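Homoserine dehydrogenase (Thermoplasma acidophilum, PDB 3ING) binds NADPH and probably catalyses the reduction of aspartate semialdehyde to homoserine, a step shared by threonine and methionine biosynthesis. Local coordinates at residues Ala143-Gly148 / Ser218-Asn223; Val114-Ser119 / Gly311-Asp316. All blocks are in the same frame, centred on the assembly; numbering follows the deposited sequence.

Contact 1 of 2, residues Ala143-Gly148 / Ser218-Asn223; sequences ATVAGG and SVILVN. With NA (sodium ion), chain B; NDP (NADPH dihydro-nicotinamide-adenine-dinucleotide phosphate), chain C.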
loop_
_atom_site.group_PDB
_atom_site.type_symbol
_atom_site.label_atom_id
_atom_site.label_comp_id
_atom_site.label_asym_id
_atom_site.label_seq_id
_atom_site.Cartn_x
_atom_site.Cartn_y
_atom_site.Cartn_z
ATOM N N ALA A 143 -1.628 -1.403 -12.984
ATOM C CA ALA A 143 -1.497 -0.248 -13.864
ATOM C C ALA A 143 -2.782 0.220 -14.531
ATOM O O ALA A 143 -2.803 1.308 -15.086
ATOM C CB ALA A 143 -0.425 -0.553 -14.949
ATOM N N THR A 144 -3.853 -0.582 -14.490
ATOM C CA THR A 144 -5.099 -0.223 -15.149
ATOM C C THR A 144 -5.886 0.882 -14.428
ATOM O O THR A 144 -6.704 1.485 -15.060
ATOM C CB THR A 144 -6.045 -1.427 -15.307
ATOM O OG1 THR A 144 -6.471 -1.867 -13.990
ATOM C CG2 THR A 144 -5.344 -2.554 -16.102
ATOM N N VAL A 145 -5.628 1.156 -13.145
ATOM C CA VAL A 145 -6.299 2.292 -12.464
ATOM C C VAL A 145 -5.245 3.124 -11.732
ATOM O O VAL A 145 -4.534 2.602 -10.864
ATOM C CB VAL A 145 -7.354 1.846 -11.456
ATOM C CG1 VAL A 145 -8.076 3.119 -10.780
ATOM C CG2 VAL A 145 -8.366 0.905 -12.094
ATOM N N ALA A 146 -5.123 4.392 -12.098
ATOM C CA ALA A 146 -4.132 5.282 -11.476
ATOM C C ALA A 146 -2.743 4.715 -11.681
ATOM O O ALA A 146 -2.058 4.310 -10.742
ATOM C CB ALA A 146 -4.401 5.525 -9.952
ATOM N N GLY A 147 -2.353 4.650 -12.927
ATOM C CA GLY A 147 -1.024 4.190 -13.337
ATOM C C GLY A 147 -0.057 3.790 -12.245
ATOM O O GLY A 147 -0.005 2.646 -11.825
ATOM N N GLY A 148 0.688 4.753 -11.751
ATOM C CA GLY A 148 1.748 4.475 -10.815
ATOM C C GLY A 148 1.396 4.571 -9.347
ATOM O O GLY A 148 2.256 4.367 -8.497
ATOM N N SER A 218 -13.510 2.700 -13.636
ATOM C CA SER A 218 -14.549 2.566 -12.649
ATOM C C SER A 218 -15.148 1.168 -12.626
ATOM O O SER A 218 -15.605 0.717 -11.566
ATOM C CB SER A 218 -15.671 3.617 -12.847
ATOM O OG SER A 218 -16.539 3.348 -13.954
ATOM N N VAL A 219 -15.163 0.506 -13.794
ATOM C CA VAL A 219 -15.662 -0.884 -13.923
ATOM C C VAL A 219 -14.719 -1.810 -13.180
ATOM O O VAL A 219 -15.140 -2.665 -12.430
ATOM C CB VAL A 219 -15.750 -1.348 -15.379
ATOM C CG1 VAL A 219 -16.074 -2.836 -15.464
ATOM C CG2 VAL A 219 -16.773 -0.513 -16.143
ATOM N N ILE A 220 -13.440 -1.653 -13.440
ATOM C CA ILE A 220 -12.423 -2.486 -12.815
ATOM C C ILE A 220 -12.494 -2.317 -11.298
ATOM O O ILE A 220 -12.466 -3.301 -10.552
ATOM C CB ILE A 220 -11.011 -2.157 -13.374
ATOM C CG1 ILE A 220 -10.986 -2.440 -14.869
ATOM C CG2 ILE A 220 -9.876 -2.947 -12.581
ATOM C CD1 ILE A 220 -9.756 -1.927 -15.579
ATOM N N LEU A 221 -12.641 -1.070 -10.849
ATOM C CA LEU A 221 -12.734 -0.775 -9.406
ATOM C C LEU A 221 -13.961 -1.402 -8.755
ATOM O O LEU A 221 -13.838 -2.084 -7.743
ATOM C CB LEU A 221 -12.739 0.745 -9.143
ATOM C CG LEU A 221 -11.439 1.517 -9.291
ATOM C CD1 LEU A 221 -11.748 3.024 -9.396
ATOM C CD2 LEU A 221 -10.486 1.209 -8.141
ATOM N N VAL A 222 -15.137 -1.153 -9.308
ATOM C CA VAL A 222 -16.370 -1.687 -8.716
ATOM C C VAL A 222 -16.336 -3.217 -8.741
ATOM O O VAL A 222 -16.672 -3.854 -7.753
ATOM C CB VAL A 222 -17.662 -1.102 -9.357
ATOM C CG1 VAL A 222 -17.932 -1.689 -10.795
ATOM C CG2 VAL A 222 -18.894 -1.321 -8.397
ATOM N N ASN A 223 -15.888 -3.826 -9.845
ATOM C CA ASN A 223 -15.823 -5.314 -9.921
ATOM C C ASN A 223 -14.786 -5.886 -8.945
ATOM O O ASN A 223 -15.023 -6.879 -8.278
ATOM C CB ASN A 223 -15.523 -5.800 -11.350
ATOM C CG ASN A 223 -16.629 -5.492 -12.324
ATOM O OD1 ASN A 223 -17.753 -5.157 -11.932
ATOM N ND2 ASN A 223 -16.343 -5.698 -13.610
HETATM NA NA NA B . -2.448 1.664 -9.759
HETATM P PA NDP C . 1.357 3.479 -26.799
HETATM O O1A NDP C . 2.458 4.422 -26.531
HETATM O O2A NDP C . 0.443 3.826 -27.913
HETATM O O5B NDP C . 1.942 2.010 -27.108
HETATM C C5B NDP C . 1.176 0.896 -27.519
HETATM C C4B NDP C . 2.089 -0.238 -27.956
HETATM O O4B NDP C . 1.357 -1.323 -28.464
HETATM C C3B NDP C . 2.997 0.173 -29.124
HETATM O O3B NDP C . 4.185 -0.604 -29.140
HETATM C C2B NDP C . 2.164 -0.149 -30.317
HETATM O O2B NDP C . 2.893 -0.352 -31.495
HETATM C C1B NDP C . 1.586 -1.463 -29.864
HETATM N N9A NDP C . 0.335 -1.845 -30.507
HETATM C C8A NDP C . -0.688 -1.084 -31.002
HETATM N N7A NDP C . -1.665 -1.938 -31.441
HETATM C C5A NDP C . -1.259 -3.197 -31.220
HETATM C C6A NDP C . -1.875 -4.398 -31.503
HETATM N N6A NDP C . -3.174 -4.438 -31.791
HETATM N N1A NDP C . -1.195 -5.505 -31.140
HETATM C C2A NDP C . 0.064 -5.478 -30.574
HETATM N N3A NDP C . 0.695 -4.285 -30.277
HETATM C C4A NDP C . -0.010 -3.167 -30.620
HETATM O O3 NDP C . 0.495 3.256 -25.461
HETATM P PN NDP C . 1.001 3.475 -23.951
HETATM O O1N NDP C . 0.950 4.932 -23.625
HETATM O O2N NDP C . 2.283 2.718 -23.807
HETATM O O5D NDP C . -0.163 2.759 -23.074
HETATM C C5D NDP C . -0.201 1.335 -23.171
HETATM C C4D NDP C . -1.354 0.811 -22.321
HETATM O O4D NDP C . -1.116 1.204 -20.988
HETATM C C3D NDP C . -2.697 1.387 -22.683
HETATM O O3D NDP C . -3.737 0.404 -22.725
HETATM C C2D NDP C . -2.947 2.443 -21.623
HETATM O O2D NDP C . -4.310 2.675 -21.392
HETATM C C1D NDP C . -2.260 1.829 -20.427
HETATM N N1N NDP C . -1.903 2.789 -19.398
HETATM C C2N NDP C . -1.100 3.853 -19.718
HETATM C C3N NDP C . -0.871 4.898 -18.835
HETATM C C7N NDP C . 0.121 5.937 -19.196
HETATM O O7N NDP C . 0.862 6.453 -18.156
HETATM N N7N NDP C . 0.380 6.266 -20.454
HETATM C C4N NDP C . -1.207 4.756 -17.354
HETATM C C5N NDP C . -2.051 3.536 -17.107
HETATM C C6N NDP C . -2.342 2.614 -18.109
HETATM P P2B NDP C . 3.941 0.711 -32.080
HETATM O O1X NDP C . 4.220 0.089 -33.422
HETATM O O2X NDP C . 5.143 0.959 -31.122
HETATM O O3X NDP C . 3.144 1.971 -32.201
#
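V145 and L221 meet through methyl groups at the centre of a small apolar contact between a metal-binding loop and helix 212-226. The V145 branch CG1 lies 3.9 Å from L221 CD1 and almost as near to CG and CD2, so one methyl rests against the whole branched end of the leucine. With CG1 anti to the backbone N (chi1 -178°), the other V145 methyl, CG2, is left for I220, whose CG2 is 4.2 Å away; the two side chains run antiparallel as they pass. The valine thus straddles two successive residues of one helical turn. T144 adds a mixed contact: its OG1 sits 3.6 Å from I220 CD1, the end of the isoleucine's long branch. That hydroxyl is not left to the apolar surroundings, since it is hydrogen-bonded to Y141 O. F152 of helix 152-157 touches T144, V145, I220 and L221, closing the cluster.

Polar work falls to the backbone. V145 O coordinates the sodium ion at 2.5 Å and A146 O does so at a longer 2.9 Å, with the carbonyls of E142 and V149 also in the site. T144 O accepts a hydrogen bond from K217 NZ, the predicted proton donor, which lies on the same helix, one residue before 218-223.

The cofactor lies on another side of the loop. A143 O approaches NADPH C5N at 3.1 Å, and G147 CA is 4.0 Å from the same nicotinamide atom. A side chain at G147 would be crowded by C4N, which makes glycine well suited to this position. In this protein the loop packs on helix 212-226 beside the nicotinamide pocket, and its several carbonyls gathered on one sodium ion are characteristic of a main-chain cation site.

Contact 2 of 2, residues Val114-Ser119 / Gly311-Asp316; sequences VTANKS and GAVVND. With NDP (NADPH dihydro-nicotinamide-adenine-dinucleotide phosphate), chain C.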
loop_
_atom_site.group_PDB
_atom_site.type_symbol
_atom_site.label_atom_id
_atom_site.label_comp_id
_atom_site.label_asym_id
_atom_site.label_seq_id
_atom_site.Cartn_x
_atom_site.Cartn_y
_atom_site.Cartn_z
ATOM N N VAL A 114 -0.393 -10.138 -16.672
ATOM C CA VAL A 114 -0.326 -8.809 -16.074
ATOM C C VAL A 114 -0.742 -7.801 -17.139
ATOM O O VAL A 114 -0.239 -7.845 -18.258
ATOM C CB VAL A 114 1.070 -8.456 -15.605
ATOM C CG1 VAL A 114 1.093 -7.014 -15.216
ATOM C CG2 VAL A 114 1.509 -9.390 -14.440
ATOM N N THR A 115 -1.660 -6.896 -16.810
ATOM C CA THR A 115 -2.085 -5.937 -17.794
ATOM C C THR A 115 -2.106 -4.505 -17.273
ATOM O O THR A 115 -2.452 -4.234 -16.130
ATOM C CB THR A 115 -3.481 -6.313 -18.377
ATOM O OG1 THR A 115 -3.814 -5.443 -19.499
ATOM C CG2 THR A 115 -4.592 -6.238 -17.294
ATOM N N ALA A 116 -1.722 -3.603 -18.162
ATOM C CA ALA A 116 -1.928 -2.139 -18.052
ATOM C C ALA A 116 -3.126 -1.683 -18.885
ATOM O O ALA A 116 -3.626 -0.570 -18.717
ATOM C CB ALA A 116 -0.639 -1.374 -18.571
ATOM N N ASN A 117 -3.552 -2.535 -19.800
ATOM C CA ASN A 117 -4.651 -2.235 -20.708
ATOM C C ASN A 117 -5.979 -2.441 -19.961
ATOM O O ASN A 117 -6.184 -3.472 -19.346
ATOM C CB ASN A 117 -4.489 -3.110 -21.964
ATOM C CG ASN A 117 -5.687 -3.040 -22.930
ATOM O OD1 ASN A 117 -6.800 -2.926 -22.496
ATOM N ND2 ASN A 117 -5.432 -3.159 -24.220
ATOM N N LYS A 118 -6.856 -1.427 -20.006
ATOM C CA LYS A 118 -8.109 -1.399 -19.254
ATOM C C LYS A 118 -9.304 -1.948 -19.998
ATOM O O LYS A 118 -10.346 -2.204 -19.380
ATOM C CB LYS A 118 -8.420 0.054 -18.885
ATOM C CG LYS A 118 -7.245 0.664 -18.152
ATOM C CD LYS A 118 -7.212 2.172 -18.202
ATOM C CE LYS A 118 -5.756 2.659 -18.027
ATOM N NZ LYS A 118 -5.633 4.135 -18.187
ATOM N N SER A 119 -9.191 -2.106 -21.314
ATOM C CA SER A 119 -10.395 -2.395 -22.131
ATOM C C SER A 119 -10.934 -3.819 -21.990
ATOM O O SER A 119 -12.143 -4.048 -21.987
ATOM C CB SER A 119 -10.086 -2.129 -23.592
ATOM O OG SER A 119 -11.248 -2.279 -24.387
ATOM N N GLY A 311 6.480 0.748 -13.537
ATOM C CA GLY A 311 6.916 0.218 -12.262
ATOM C C GLY A 311 5.807 -0.579 -11.598
ATOM O O GLY A 311 6.069 -1.589 -10.990
ATOM N N ALA A 312 4.568 -0.157 -11.805
ATOM C CA ALA A 312 3.378 -0.881 -11.308
ATOM C C ALA A 312 3.229 -2.213 -12.013
ATOM O O ALA A 312 2.998 -3.262 -11.386
ATOM C CB ALA A 312 2.088 0.007 -11.503
ATOM N N VAL A 313 3.421 -2.209 -13.332
ATOM C CA VAL A 313 3.450 -3.455 -14.103
ATOM C C VAL A 313 4.526 -4.414 -13.572
ATOM O O VAL A 313 4.257 -5.621 -13.396
ATOM C CB VAL A 313 3.648 -3.210 -15.641
ATOM C CG1 VAL A 313 3.788 -4.511 -16.404
ATOM C CG2 VAL A 313 2.507 -2.304 -16.213
ATOM N N VAL A 314 5.729 -3.905 -13.287
ATOM C CA VAL A 314 6.809 -4.808 -12.863
ATOM C C VAL A 314 6.557 -5.290 -11.427
ATOM O O VAL A 314 6.901 -6.416 -11.091
ATOM C CB VAL A 314 8.224 -4.214 -13.076
ATOM C CG1 VAL A 314 9.311 -5.144 -12.492
ATOM C CG2 VAL A 314 8.484 -3.985 -14.567
ATOM N N ASN A 315 5.915 -4.459 -10.606
ATOM C CA ASN A 315 5.502 -4.922 -9.271
ATOM C C ASN A 315 4.556 -6.110 -9.410
ATOM O O ASN A 315 4.711 -7.116 -8.721
ATOM C CB ASN A 315 4.834 -3.820 -8.455
ATOM C CG ASN A 315 4.644 -4.228 -7.025
ATOM O OD1 ASN A 315 3.522 -4.570 -6.581
ATOM N ND2 ASN A 315 5.752 -4.302 -6.309
ATOM N N ASP A 316 3.597 -6.018 -10.341
ATOM C CA ASP A 316 2.680 -7.129 -10.594
ATOM C C ASP A 316 3.438 -8.385 -11.029
ATOM O O ASP A 316 3.112 -9.494 -10.580
ATOM C CB ASP A 316 1.613 -6.783 -11.630
ATOM C CG ASP A 316 0.394 -6.057 -11.042
ATOM O OD1 ASP A 316 0.173 -6.079 -9.800
ATOM O OD2 ASP A 316 -0.389 -5.527 -11.870
HETATM P PA NDP C . 1.357 3.479 -26.799
HETATM O O1A NDP C . 2.458 4.422 -26.531
HETATM O O2A NDP C . 0.443 3.826 -27.913
HETATM O O5B NDP C . 1.942 2.010 -27.108
HETATM C C5B NDP C . 1.176 0.896 -27.519
HETATM C C4B NDP C . 2.089 -0.238 -27.956
HETATM O O4B NDP C . 1.357 -1.323 -28.464
HETATM C C3B NDP C . 2.997 0.173 -29.124
HETATM O O3B NDP C . 4.185 -0.604 -29.140
HETATM C C2B NDP C . 2.164 -0.149 -30.317
HETATM O O2B NDP C . 2.893 -0.352 -31.495
HETATM C C1B NDP C . 1.586 -1.463 -29.864
HETATM N N9A NDP C . 0.335 -1.845 -30.507
HETATM C C8A NDP C . -0.688 -1.084 -31.002
HETATM N N7A NDP C . -1.665 -1.938 -31.441
HETATM C C5A NDP C . -1.259 -3.197 -31.220
HETATM C C6A NDP C . -1.875 -4.398 -31.503
HETATM N N6A NDP C . -3.174 -4.438 -31.791
HETATM N N1A NDP C . -1.195 -5.505 -31.140
HETATM C C2A NDP C . 0.064 -5.478 -30.574
HETATM N N3A NDP C . 0.695 -4.285 -30.277
HETATM C C4A NDP C . -0.010 -3.167 -30.620
HETATM O O3 NDP C . 0.495 3.256 -25.461
HETATM P PN NDP C . 1.001 3.475 -23.951
HETATM O O1N NDP C . 0.950 4.932 -23.625
HETATM O O2N NDP C . 2.283 2.718 -23.807
HETATM O O5D NDP C . -0.163 2.759 -23.074
HETATM C C5D NDP C . -0.201 1.335 -23.171
HETATM C C4D NDP C . -1.354 0.811 -22.321
HETATM O O4D NDP C . -1.116 1.204 -20.988
HETATM C C3D NDP C . -2.697 1.387 -22.683
HETATM O O3D NDP C . -3.737 0.404 -22.725
HETATM C C2D NDP C . -2.947 2.443 -21.623
HETATM O O2D NDP C . -4.310 2.675 -21.392
HETATM C C1D NDP C . -2.260 1.829 -20.427
HETATM N N1N NDP C . -1.903 2.789 -19.398
HETATM C C2N NDP C . -1.100 3.853 -19.718
HETATM C C3N NDP C . -0.871 4.898 -18.835
HETATM C C7N NDP C . 0.121 5.937 -19.196
HETATM O O7N NDP C . 0.862 6.453 -18.156
HETATM N N7N NDP C . 0.380 6.266 -20.454
HETATM C C4N NDP C . -1.207 4.756 -17.354
HETATM C C5N NDP C . -2.051 3.536 -17.107
HETATM C C6N NDP C . -2.342 2.614 -18.109
HETATM P P2B NDP C . 3.941 0.711 -32.080
HETATM O O1X NDP C . 4.220 0.089 -33.422
HETATM O O2X NDP C . 5.143 0.959 -31.122
HETATM O O3X NDP C . 3.144 1.971 -32.201
HETATM O O HOH W 1 -0.436 -3.833 -14.061
#
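V313 and D316, one helical turn apart on helix 306-321, take up V114 of strand 112-115 and A116 just beyond it. V313 comes first and divides its two methyls between V114 and A116. Its CG1, anti to the backbone N (chi1 175°), packs 3.9 Å from V114 CG1, while CG2 lies 4.0 Å from A116 CB. That alanine methyl also faces the cofactor, 3.6 Å from the ribose oxygen O4D of NADPH, and so lies between helix and nucleotide. V314 turns to other neighbours: V19, I22 and I23 of helix 14-29, and P161 of the second subunit.

D316 returns to the strand with its methylene and, by way of a water, with its carboxylate. Its CB lies 3.6 Å from V114 CG1 and also close to CG2, so both valine methyls press on the same side of the aspartate's methylene. An alanine in place of V114 would probably open a gap beside V313 CG1 and leave the D316 methylene without the two methyls that cover it on this side. Beyond that methylene, the carboxylate reaches the strand through a bridging water, which donates to D316 OD2 at 2.8 Å and to T115 O at 2.9 Å. OD2 also accepts from E142 N, and OD1 forms a salt bridge with R140 NE.

Past the strand, T115 OG1 accepts from N117 N in an ST turn, and N117 OD1 receives S119 N at 2.8 Å in a capping bond that leads into helix 119-135. K118, a predicted NADPH-binding residue, stretches its chain to bring CE 3.4 Å from nicotinamide C6N.

Methyl packing therefore does the direct joining, while water, arginine and a backbone amide share the buried carboxylate; its several donors would be expected to favour the ionised form.

The centres of the two contacts are about 10 Å apart, and both touch NADPH. Along the chain, 114-119 comes first, 143-148 and 218-223 follow, and 311-316 comes last, so contact 2 encloses contact 1. Strand 112-115 belongs to the mixed, Rossmann-type nucleotide-binding sheet beside strand 139-140, whose following loop holds 143-148; helices 212-226 and 306-321 supply the other halves. The contacts meet directly: T144 O lies 3.2 Å from K118 CG, and G147 O lies 3.4 Å from A312 CB. Residues distant in sequence thus pack together beside the cofactor, near the sodium ion and the predicted proton donor K217.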